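Local coordinates for chemotaxis protein CheX (Vibrio vulnificus, PDB 6VPW) that probably acts in bacterial chemotaxis as a CheX-family phosphatase that dephosphorylates the response regulator CheY, at residues 46-51 with 57-62; 63-68 with 122-127; 67-72 with 77-82; 126-131 with 149-154. All coordinates share one frame; numbering follows the deposited sequence.

Overall arrangement
Contact 1 comes first along the chain. It closes the short hairpin between strands 44-51 and 56-63. The chain then enters helix 65-76, where contacts 2 and 3 share Leu67 and Ala68. Contact 3 folds the segment after helix 65-76 back on it. It starts from the same stretch as contact 2, whose much longer loop runs on to 122-127. Contact 4 begins on the residues where contact 2 ends, and ties 126-131 to the last strand. Contacts 1 and 4 touch, with centres about 8 Å apart. Contacts 1, 2 and 4 reach the second subunit, whereas contact 3 lies on the far side of the chain's centre from contacts 1 and 4.

Contact 1 (46-51 with 57-62); sequences GLIGMV and GSMSIT
Met50 and Met59 bury the most surface here and meet on the side of the sheet that carries Ile48. The side chain of Met50 bends at its sulfur (chi3 -74°). This swings CE across to the neighbouring strand. Met50 CE lands 3.7 Å from Met59 CB and 3.6 Å from Met59 N, so the methyl packs against backbone as well as side chain. Helix 8-23 covers both methionines through Phe11, and Thr99 of helix 85-107 lies against Met59.

Gly46 is the third main residue, and its contact is all backbone. Gly46 N donates to Ile61 O and Gly46 O accepts from Ile61 N, both at 2.9 Å. At the other end Met50 N donates to Gly57 O at 2.8 Å, with the donor 37° above the carbonyl plane. Ile48 and Met59 form the hydrogen-bonded pair between them. On the other face, Leu47 CG rests 4.1 Å from Ser60 CB. Ser58 OG is hydrogen-bonded to His130 ND1 and to Thr117 OG1 of the second subunit, and Ser60 OG to His130 NE2. Leu47 and Ser58 also pack on Val119 of the second subunit. This is an antiparallel beta hairpin within the six-stranded sheet, between strands 148-154 and 114-123, with helices on one face and strand 126-130 and the second subunit on the other.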
# COMPACT_ATOMS: atom_id res chain seq x y z
N GLY A 46 0.64 -7.29 -1.85
CA GLY A 46 1.54 -6.80 -0.79
C GLY A 46 2.10 -5.46 -1.23
O GLY A 46 2.48 -5.33 -2.42
N LEU A 47 2.08 -4.46 -0.34
CA LEU A 47 2.52 -3.07 -0.66
C LEU A 47 3.52 -2.64 0.41
O LEU A 47 3.23 -2.88 1.61
CB LEU A 47 1.32 -2.11 -0.63
CG LEU A 47 0.28 -2.23 -1.73
CD1 LEU A 47 -0.46 -3.55 -1.68
CD2 LEU A 47 -0.71 -1.08 -1.62
N ILE A 48 4.63 -2.02 0.00
CA ILE A 48 5.62 -1.59 1.03
C ILE A 48 6.30 -0.30 0.57
O ILE A 48 6.64 -0.18 -0.62
CB ILE A 48 6.61 -2.73 1.33
CG1 ILE A 48 7.43 -2.42 2.59
CG2 ILE A 48 7.48 -3.03 0.13
CD1 ILE A 48 8.19 -3.62 3.14
N GLY A 49 6.51 0.62 1.50
CA GLY A 49 7.21 1.87 1.18
C GLY A 49 8.69 1.72 1.47
O GLY A 49 9.06 0.91 2.36
N MET A 50 9.49 2.52 0.79
CA MET A 50 10.95 2.49 0.99
C MET A 50 11.47 3.92 1.06
O MET A 50 11.05 4.76 0.21
CB MET A 50 11.62 1.76 -0.17
CG MET A 50 11.32 0.26 -0.15
SD MET A 50 11.68 -0.51 -1.73
CE MET A 50 10.31 0.09 -2.71
N VAL A 51 12.31 4.17 2.06
CA VAL A 51 12.94 5.51 2.26
C VAL A 51 14.45 5.32 2.42
O VAL A 51 14.87 4.56 3.31
CB VAL A 51 12.35 6.23 3.48
CG1 VAL A 51 13.06 7.56 3.75
CG2 VAL A 51 10.86 6.43 3.32
N GLY A 57 10.42 5.54 -2.38
CA GLY A 57 9.50 4.97 -3.37
C GLY A 57 8.63 3.90 -2.77
O GLY A 57 8.51 3.84 -1.52
N SER A 58 8.00 3.12 -3.64
CA SER A 58 7.08 2.05 -3.18
C SER A 58 7.14 0.87 -4.14
O SER A 58 7.53 1.06 -5.30
CB SER A 58 5.66 2.56 -3.06
OG SER A 58 5.24 3.20 -4.28
N MET A 59 6.82 -0.31 -3.62
CA MET A 59 6.76 -1.54 -4.44
C MET A 59 5.46 -2.28 -4.08
O MET A 59 5.04 -2.24 -2.89
CB MET A 59 7.99 -2.40 -4.18
CG MET A 59 8.07 -3.63 -5.05
SD MET A 59 7.31 -5.05 -4.26
CE MET A 59 8.68 -5.63 -3.26
N SER A 60 4.81 -2.87 -5.08
CA SER A 60 3.63 -3.73 -4.84
C SER A 60 3.82 -5.04 -5.62
O SER A 60 4.48 -5.02 -6.68
CB SER A 60 2.33 -3.05 -5.22
OG SER A 60 2.34 -2.64 -6.58
N ILE A 61 3.39 -6.14 -5.01
CA ILE A 61 3.34 -7.46 -5.67
C ILE A 61 1.87 -7.85 -5.66
O ILE A 61 1.29 -7.92 -4.56
CB ILE A 61 4.17 -8.54 -4.95
CG1 ILE A 61 5.60 -8.09 -4.68
CG2 ILE A 61 4.12 -9.82 -5.78
CD1 ILE A 61 6.38 -9.06 -3.83
N THR A 62 1.32 -8.10 -6.84
CA THR A 62 -0.11 -8.46 -6.94
C THR A 62 -0.20 -9.88 -7.49
O THR A 62 0.51 -10.16 -8.49
CB THR A 62 -0.84 -7.45 -7.84
OG1 THR A 62 -0.74 -6.17 -7.20
CG2 THR A 62 -2.29 -7.84 -8.05

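Contact 2 (63-68 with 122-127); sequences FDEGLA and SGKGHT
Glu65 and Lys124 make the one direct link between these segments, a salt bridge at the surface. It is long: Lys124 NZ stands 3.4 Å from Glu65 OE2, and the hydrogen bond within it is weak. Glu65 reaches out with a fully extended chain. Lys124 bends once, at chi2 (77°), and then runs straight to its amine. The two chains cross at about a right angle. They touch through OE2 and NZ. Lys124 is exposed, and this is the loose, solvent side. Glu65 sits in the first turn of helix 65-76, where a negative charge would probably be favoured by the helix end.

The tight part lies within 122-127. Residues Gly123 to His126 form a type II beta turn, with Gly125 at positive phi. Gly123 O is gripped twice. His126 ND1 donates to Gly123 O at 2.8 Å, in the carbonyl plane and on a lone pair. His126 N donates to the same Gly123 O at 3.3 Å. The ring meets its own turn edge-on through ND1, and His126 NE2 is taken by Ser45. Asp43 also joins the two segments: its OD2 accepts from Glu65 N and its OD1 from Gly125 N. The contact thus sits at a corner, between the start of helix 65-76 and the turn from strand 114-123 into strand 126-130, with strand 44-51 alongside.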
# COMPACT_ATOMS: atom_id res chain seq x y z
N PHE A 63 -1.07 -10.69 -6.89
CA PHE A 63 -1.26 -12.10 -7.31
C PHE A 63 -2.72 -12.40 -7.65
O PHE A 63 -3.63 -11.92 -6.94
CB PHE A 63 -0.91 -13.06 -6.17
CG PHE A 63 0.51 -13.00 -5.68
CD1 PHE A 63 1.50 -13.77 -6.27
CD2 PHE A 63 0.87 -12.14 -4.66
CE1 PHE A 63 2.81 -13.71 -5.82
CE2 PHE A 63 2.18 -12.08 -4.21
CZ PHE A 63 3.14 -12.89 -4.78
N ASP A 64 -2.90 -13.24 -8.67
CA ASP A 64 -4.23 -13.86 -8.92
C ASP A 64 -4.47 -14.82 -7.76
O ASP A 64 -3.47 -15.39 -7.25
CB ASP A 64 -4.28 -14.61 -10.26
CG ASP A 64 -4.31 -13.69 -11.47
OD1 ASP A 64 -4.51 -12.49 -11.27
OD2 ASP A 64 -4.12 -14.19 -12.60
N GLU A 65 -5.74 -15.02 -7.37
CA GLU A 65 -6.07 -15.92 -6.24
C GLU A 65 -5.48 -17.32 -6.49
O GLU A 65 -4.86 -17.86 -5.55
CB GLU A 65 -7.59 -16.00 -6.05
CG GLU A 65 -8.02 -16.95 -4.95
CD GLU A 65 -9.48 -16.80 -4.54
OE1 GLU A 65 -9.91 -17.51 -3.61
OE2 GLU A 65 -10.18 -15.97 -5.16
N GLY A 66 -5.66 -17.85 -7.70
CA GLY A 66 -5.18 -19.21 -8.03
C GLY A 66 -3.70 -19.36 -7.73
O GLY A 66 -3.31 -20.39 -7.15
N LEU A 67 -2.91 -18.35 -8.09
CA LEU A 67 -1.43 -18.39 -7.90
C LEU A 67 -1.10 -18.28 -6.41
O LEU A 67 -0.25 -19.07 -5.92
CB LEU A 67 -0.82 -17.24 -8.70
CG LEU A 67 0.68 -17.04 -8.52
CD1 LEU A 67 1.43 -18.34 -8.75
CD2 LEU A 67 1.19 -15.96 -9.45
N ALA A 68 -1.73 -17.34 -5.71
CA ALA A 68 -1.55 -17.20 -4.25
C ALA A 68 -1.87 -18.53 -3.56
O ALA A 68 -1.08 -18.95 -2.68
CB ALA A 68 -2.44 -16.08 -3.75
N SER A 122 -6.82 -7.22 -0.05
CA SER A 122 -7.58 -8.37 -0.61
C SER A 122 -8.85 -7.83 -1.27
O SER A 122 -9.56 -7.01 -0.65
CB SER A 122 -7.91 -9.41 0.44
OG SER A 122 -6.73 -9.81 1.14
N GLY A 123 -9.13 -8.32 -2.46
CA GLY A 123 -10.33 -7.88 -3.19
C GLY A 123 -10.28 -8.43 -4.58
O GLY A 123 -9.25 -8.22 -5.24
N LYS A 124 -11.32 -9.15 -4.98
CA LYS A 124 -11.32 -9.78 -6.32
C LYS A 124 -11.17 -8.69 -7.38
O LYS A 124 -11.95 -7.75 -7.36
CB LYS A 124 -12.62 -10.57 -6.51
CG LYS A 124 -12.65 -11.52 -7.71
CD LYS A 124 -11.89 -12.81 -7.48
CE LYS A 124 -12.21 -13.87 -8.50
NZ LYS A 124 -11.56 -15.16 -8.18
N GLY A 125 -10.13 -8.79 -8.20
CA GLY A 125 -9.95 -7.85 -9.33
C GLY A 125 -9.66 -6.42 -8.94
O GLY A 125 -9.97 -5.55 -9.75
N HIS A 126 -9.05 -6.17 -7.77
CA HIS A 126 -8.70 -4.76 -7.41
C HIS A 126 -7.53 -4.26 -8.27
O HIS A 126 -6.77 -5.12 -8.83
CB HIS A 126 -8.36 -4.64 -5.92
CG HIS A 126 -7.06 -5.28 -5.53
ND1 HIS A 126 -7.00 -6.52 -4.96
CD2 HIS A 126 -5.78 -4.84 -5.62
CE1 HIS A 126 -5.73 -6.83 -4.72
NE2 HIS A 126 -4.97 -5.82 -5.12
N THR A 127 -7.38 -2.94 -8.38
CA THR A 127 -6.25 -2.35 -9.16
C THR A 127 -5.35 -1.53 -8.25
O THR A 127 -5.84 -1.01 -7.23
CB THR A 127 -6.76 -1.48 -10.32
OG1 THR A 127 -7.54 -0.43 -9.77
CG2 THR A 127 -7.61 -2.22 -11.32

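Contact 3 (67-72 with 77-82); sequences LALEIM and GERPNG
Pro80 comes back against Met72 where the chain leaves helix 65-76 at Gly77 with positive phi (87°) and doubles back along the helix, with the CA atoms of Met72 and Arg79 6.3 Å apart. The methionine is bent at chi2 and chi3 and folds back on itself. Met72 CB and Met72 CE both lie 3.5 Å from Pro80 CG, so that one ring carbon is held from two points of the same side chain. Val87 of helix 85-107 touches both residues. The segment 77-82 belongs to the loop that links helix 65-76 to the long helix 85-107, and it is folded back over the middle of helix 65-76.

Leu69 lies further back on the helix. Its CB is placed over one face of the Arg79 guanidinium, off toward the rim, with Leu69 CB 3.7 Å from Arg79 NH2. The two chains meet at about a right angle. The other end of the leucine reaches the loop backbone, Leu69 CD2 being 3.6 Å from Gly82 O. Glu70 comes to the guanidinium at its edge. Glu70 OE1 forms a salt bridge with Arg79 NH1 at 3.3 Å, and its hydrogen bond is weak, with the carboxylate and guanidinium planes 56° apart. A water bridges the same two groups, donating to Glu70 OE1 at 2.9 Å and accepting from Arg79 NH2 at 2.7 Å. Arg79 NH1 also bonds to Gln73 OE1, back on the helix.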
# COMPACT_ATOMS: atom_id res chain seq x y z
N LEU A 67 -2.91 -18.35 -8.09
CA LEU A 67 -1.43 -18.39 -7.90
C LEU A 67 -1.10 -18.28 -6.41
O LEU A 67 -0.25 -19.07 -5.92
CB LEU A 67 -0.82 -17.24 -8.70
CG LEU A 67 0.68 -17.04 -8.52
CD1 LEU A 67 1.43 -18.34 -8.75
CD2 LEU A 67 1.19 -15.96 -9.45
N ALA A 68 -1.73 -17.34 -5.71
CA ALA A 68 -1.55 -17.20 -4.25
C ALA A 68 -1.87 -18.53 -3.56
O ALA A 68 -1.08 -18.95 -2.68
CB ALA A 68 -2.44 -16.08 -3.75
N LEU A 69 -2.99 -19.17 -3.90
CA LEU A 69 -3.36 -20.46 -3.26
C LEU A 69 -2.31 -21.52 -3.62
O LEU A 69 -1.97 -22.32 -2.73
CB LEU A 69 -4.77 -20.88 -3.69
CG LEU A 69 -5.92 -20.00 -3.17
CD1 LEU A 69 -7.26 -20.47 -3.71
CD2 LEU A 69 -5.95 -19.98 -1.65
N GLU A 70 -1.77 -21.50 -4.85
CA GLU A 70 -0.75 -22.51 -5.23
C GLU A 70 0.52 -22.29 -4.41
O GLU A 70 1.08 -23.28 -3.90
CB GLU A 70 -0.45 -22.46 -6.73
CG GLU A 70 0.27 -23.70 -7.25
CD GLU A 70 -0.57 -24.96 -7.31
OE1 GLU A 70 -1.82 -24.87 -7.22
OE2 GLU A 70 0.03 -26.04 -7.41
N ILE A 71 0.96 -21.04 -4.27
CA ILE A 71 2.15 -20.72 -3.44
C ILE A 71 1.92 -21.23 -2.01
O ILE A 71 2.81 -21.93 -1.48
CB ILE A 71 2.46 -19.21 -3.51
CG1 ILE A 71 2.88 -18.80 -4.92
CG2 ILE A 71 3.51 -18.80 -2.48
CD1 ILE A 71 2.94 -17.31 -5.15
N MET A 72 0.75 -20.90 -1.43
CA MET A 72 0.38 -21.30 -0.04
C MET A 72 0.40 -22.82 0.10
O MET A 72 0.93 -23.31 1.11
CB MET A 72 -1.03 -20.81 0.31
CG MET A 72 -1.09 -19.33 0.62
SD MET A 72 -0.34 -18.95 2.22
CE MET A 72 -1.48 -19.77 3.33
N GLY A 77 1.99 -27.19 2.49
CA GLY A 77 1.62 -28.60 2.26
C GLY A 77 0.11 -28.82 2.36
O GLY A 77 -0.33 -29.95 2.10
N GLU A 78 -0.64 -27.77 2.72
CA GLU A 78 -2.13 -27.86 2.82
C GLU A 78 -2.73 -26.61 2.16
O GLU A 78 -2.46 -25.49 2.64
CB GLU A 78 -2.57 -27.99 4.27
CG GLU A 78 -2.16 -29.31 4.91
CD GLU A 78 -2.55 -29.45 6.38
OE1 GLU A 78 -2.84 -28.42 7.01
OE2 GLU A 78 -2.56 -30.59 6.88
N ARG A 79 -3.52 -26.82 1.10
CA ARG A 79 -4.17 -25.71 0.34
C ARG A 79 -5.20 -25.02 1.23
O ARG A 79 -6.08 -25.68 1.78
CB ARG A 79 -4.83 -26.27 -0.92
CG ARG A 79 -5.39 -25.21 -1.86
CD ARG A 79 -6.05 -25.87 -3.06
NE ARG A 79 -6.45 -24.90 -4.07
CZ ARG A 79 -5.65 -24.41 -5.01
NH1 ARG A 79 -4.37 -24.77 -5.06
NH2 ARG A 79 -6.12 -23.54 -5.89
N PRO A 80 -5.12 -23.68 1.42
CA PRO A 80 -6.11 -22.96 2.23
C PRO A 80 -7.47 -22.88 1.52
O PRO A 80 -7.49 -23.00 0.31
CB PRO A 80 -5.53 -21.53 2.36
CG PRO A 80 -4.09 -21.65 1.88
CD PRO A 80 -4.08 -22.79 0.89
N ASN A 81 -8.54 -22.63 2.29
CA ASN A 81 -9.91 -22.52 1.70
C ASN A 81 -10.01 -21.36 0.69
O ASN A 81 -10.25 -21.64 -0.50
CB ASN A 81 -10.97 -22.36 2.80
CG ASN A 81 -12.39 -22.44 2.28
OD1 ASN A 81 -12.63 -22.73 1.11
ND2 ASN A 81 -13.36 -22.19 3.15
N GLY A 82 -9.83 -20.12 1.16
CA GLY A 82 -9.76 -18.93 0.28
C GLY A 82 -8.58 -18.07 0.69
O GLY A 82 -7.61 -18.64 1.24
O HOH W 1 -4.07 -23.02 -7.54

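Contact 4 (126-131 with 149-154); sequences HTIRHK and FIEICF
His130 and Glu151 have the same first torsion, chi1 -69°, with CG anti to the carbonyl carbon, and each side chain rises toward the other segment. Beyond CG, the extended glutamate brings OE2 to the edge of the imidazole. Glu151 OE2 lies near the ring plane, 3.5 Å from His130 CD2, and ring and carboxylate planes are 42° apart. Glu151 CB packs 3.6 Å from His130 NE2. No direct hydrogen bond links the segments. A water joins them: it accepts from His130 N at 2.8 Å and donates to Glu151 OE2 at 2.6 Å. Glu151 OE1 turns to Lys35 in a salt bridge.

The strands are not sheet neighbours. Their axes are 7.9 Å apart at closest approach, and they run 18° from parallel. Strand 126-130 lies over one face of the main sheet and forms an antiparallel ladder with a strand of the second subunit. The contact is therefore packing on the sheet face at the dimer interface. Both ring nitrogens of His130 are hydrogen-bonded to serines of strand 56-63. Further along, His130 CB touches Cys153 CB at 4.1 Å. Cys132, the residue after 126-131, is disulfide-bonded to Cys153.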
# COMPACT_ATOMS: atom_id res chain seq x y z
N HIS A 126 -9.05 -6.17 -7.77
CA HIS A 126 -8.70 -4.76 -7.41
C HIS A 126 -7.53 -4.26 -8.27
O HIS A 126 -6.77 -5.12 -8.83
CB HIS A 126 -8.36 -4.64 -5.92
CG HIS A 126 -7.06 -5.28 -5.53
ND1 HIS A 126 -7.00 -6.52 -4.96
CD2 HIS A 126 -5.78 -4.84 -5.62
CE1 HIS A 126 -5.73 -6.83 -4.72
NE2 HIS A 126 -4.97 -5.82 -5.12
N THR A 127 -7.38 -2.94 -8.38
CA THR A 127 -6.25 -2.35 -9.16
C THR A 127 -5.35 -1.53 -8.25
O THR A 127 -5.84 -1.01 -7.23
CB THR A 127 -6.76 -1.48 -10.32
OG1 THR A 127 -7.54 -0.43 -9.77
CG2 THR A 127 -7.61 -2.22 -11.32
N ILE A 128 -4.09 -1.36 -8.65
CA ILE A 128 -3.08 -0.61 -7.87
C ILE A 128 -2.52 0.52 -8.74
O ILE A 128 -2.30 0.30 -9.94
CB ILE A 128 -1.97 -1.56 -7.38
CG1 ILE A 128 -2.56 -2.58 -6.40
CG2 ILE A 128 -0.80 -0.79 -6.77
CD1 ILE A 128 -1.53 -3.42 -5.69
N ARG A 129 -2.33 1.69 -8.14
CA ARG A 129 -1.75 2.84 -8.87
C ARG A 129 -0.75 3.53 -7.96
O ARG A 129 -1.18 4.12 -6.93
CB ARG A 129 -2.84 3.80 -9.37
CG ARG A 129 -3.83 3.15 -10.31
CD ARG A 129 -4.66 4.14 -11.09
NE ARG A 129 -5.75 3.49 -11.81
CZ ARG A 129 -6.42 4.03 -12.82
NH1 ARG A 129 -6.10 5.22 -13.29
NH2 ARG A 129 -7.40 3.35 -13.40
N HIS A 130 0.53 3.39 -8.28
CA HIS A 130 1.58 4.10 -7.52
C HIS A 130 1.52 5.57 -7.90
O HIS A 130 1.21 5.88 -9.06
CB HIS A 130 2.94 3.48 -7.82
CG HIS A 130 3.08 2.11 -7.24
ND1 HIS A 130 3.88 1.86 -6.16
CD2 HIS A 130 2.49 0.94 -7.56
CE1 HIS A 130 3.80 0.58 -5.85
NE2 HIS A 130 2.94 -0.00 -6.69
N LYS A 131 1.76 6.44 -6.93
CA LYS A 131 1.80 7.90 -7.20
C LYS A 131 3.17 8.39 -6.77
O LYS A 131 3.35 8.62 -5.58
CB LYS A 131 0.65 8.61 -6.46
CG LYS A 131 -0.73 7.98 -6.62
CD LYS A 131 -1.31 8.07 -8.03
CE LYS A 131 -2.58 7.25 -8.19
NZ LYS A 131 -3.24 7.48 -9.51
N PHE A 149 2.06 -9.48 -10.78
CA PHE A 149 2.90 -8.40 -11.33
C PHE A 149 3.47 -7.58 -10.18
O PHE A 149 2.85 -7.48 -9.09
CB PHE A 149 2.16 -7.56 -12.38
CG PHE A 149 0.83 -7.02 -11.93
CD1 PHE A 149 0.76 -5.83 -11.23
CD2 PHE A 149 -0.34 -7.71 -12.21
CE1 PHE A 149 -0.47 -5.33 -10.80
CE2 PHE A 149 -1.56 -7.22 -11.77
CZ PHE A 149 -1.62 -6.03 -11.08
N ILE A 150 4.67 -7.11 -10.42
CA ILE A 150 5.36 -6.17 -9.50
C ILE A 150 5.21 -4.79 -10.11
O ILE A 150 5.34 -4.66 -11.35
CB ILE A 150 6.85 -6.50 -9.31
CG1 ILE A 150 7.04 -7.84 -8.61
CG2 ILE A 150 7.55 -5.37 -8.55
CD1 ILE A 150 8.48 -8.30 -8.61
N GLU A 151 4.89 -3.80 -9.27
CA GLU A 151 4.92 -2.41 -9.75
C GLU A 151 5.88 -1.69 -8.82
O GLU A 151 5.87 -1.96 -7.57
CB GLU A 151 3.55 -1.74 -9.81
CG GLU A 151 2.64 -2.29 -10.89
CD GLU A 151 1.40 -1.45 -11.10
OE1 GLU A 151 0.45 -1.93 -11.74
OE2 GLU A 151 1.40 -0.30 -10.63
N ILE A 152 6.70 -0.82 -9.39
CA ILE A 152 7.69 -0.12 -8.54
C ILE A 152 7.84 1.31 -9.04
O ILE A 152 7.66 1.54 -10.25
CB ILE A 152 9.00 -0.93 -8.53
CG1 ILE A 152 9.89 -0.57 -7.34
CG2 ILE A 152 9.73 -0.81 -9.86
CD1 ILE A 152 10.89 -1.66 -7.03
N CYS A 153 8.05 2.22 -8.10
CA CYS A 153 8.22 3.66 -8.40
C CYS A 153 9.24 4.20 -7.40
O CYS A 153 9.02 4.00 -6.19
CB CYS A 153 6.90 4.43 -8.30
SG CYS A 153 6.91 6.10 -9.04
N PHE A 154 10.34 4.76 -7.89
CA PHE A 154 11.33 5.44 -7.01
C PHE A 154 11.47 6.89 -7.49
O PHE A 154 11.38 7.13 -8.70
CB PHE A 154 12.70 4.77 -7.02
CG PHE A 154 12.83 3.56 -6.14
CD1 PHE A 154 13.18 3.69 -4.81
CD2 PHE A 154 12.63 2.29 -6.65
CE1 PHE A 154 13.34 2.58 -4.00
CE2 PHE A 154 12.77 1.17 -5.84
CZ PHE A 154 13.12 1.33 -4.51
O HOH W 2 0.81 2.24 -10.86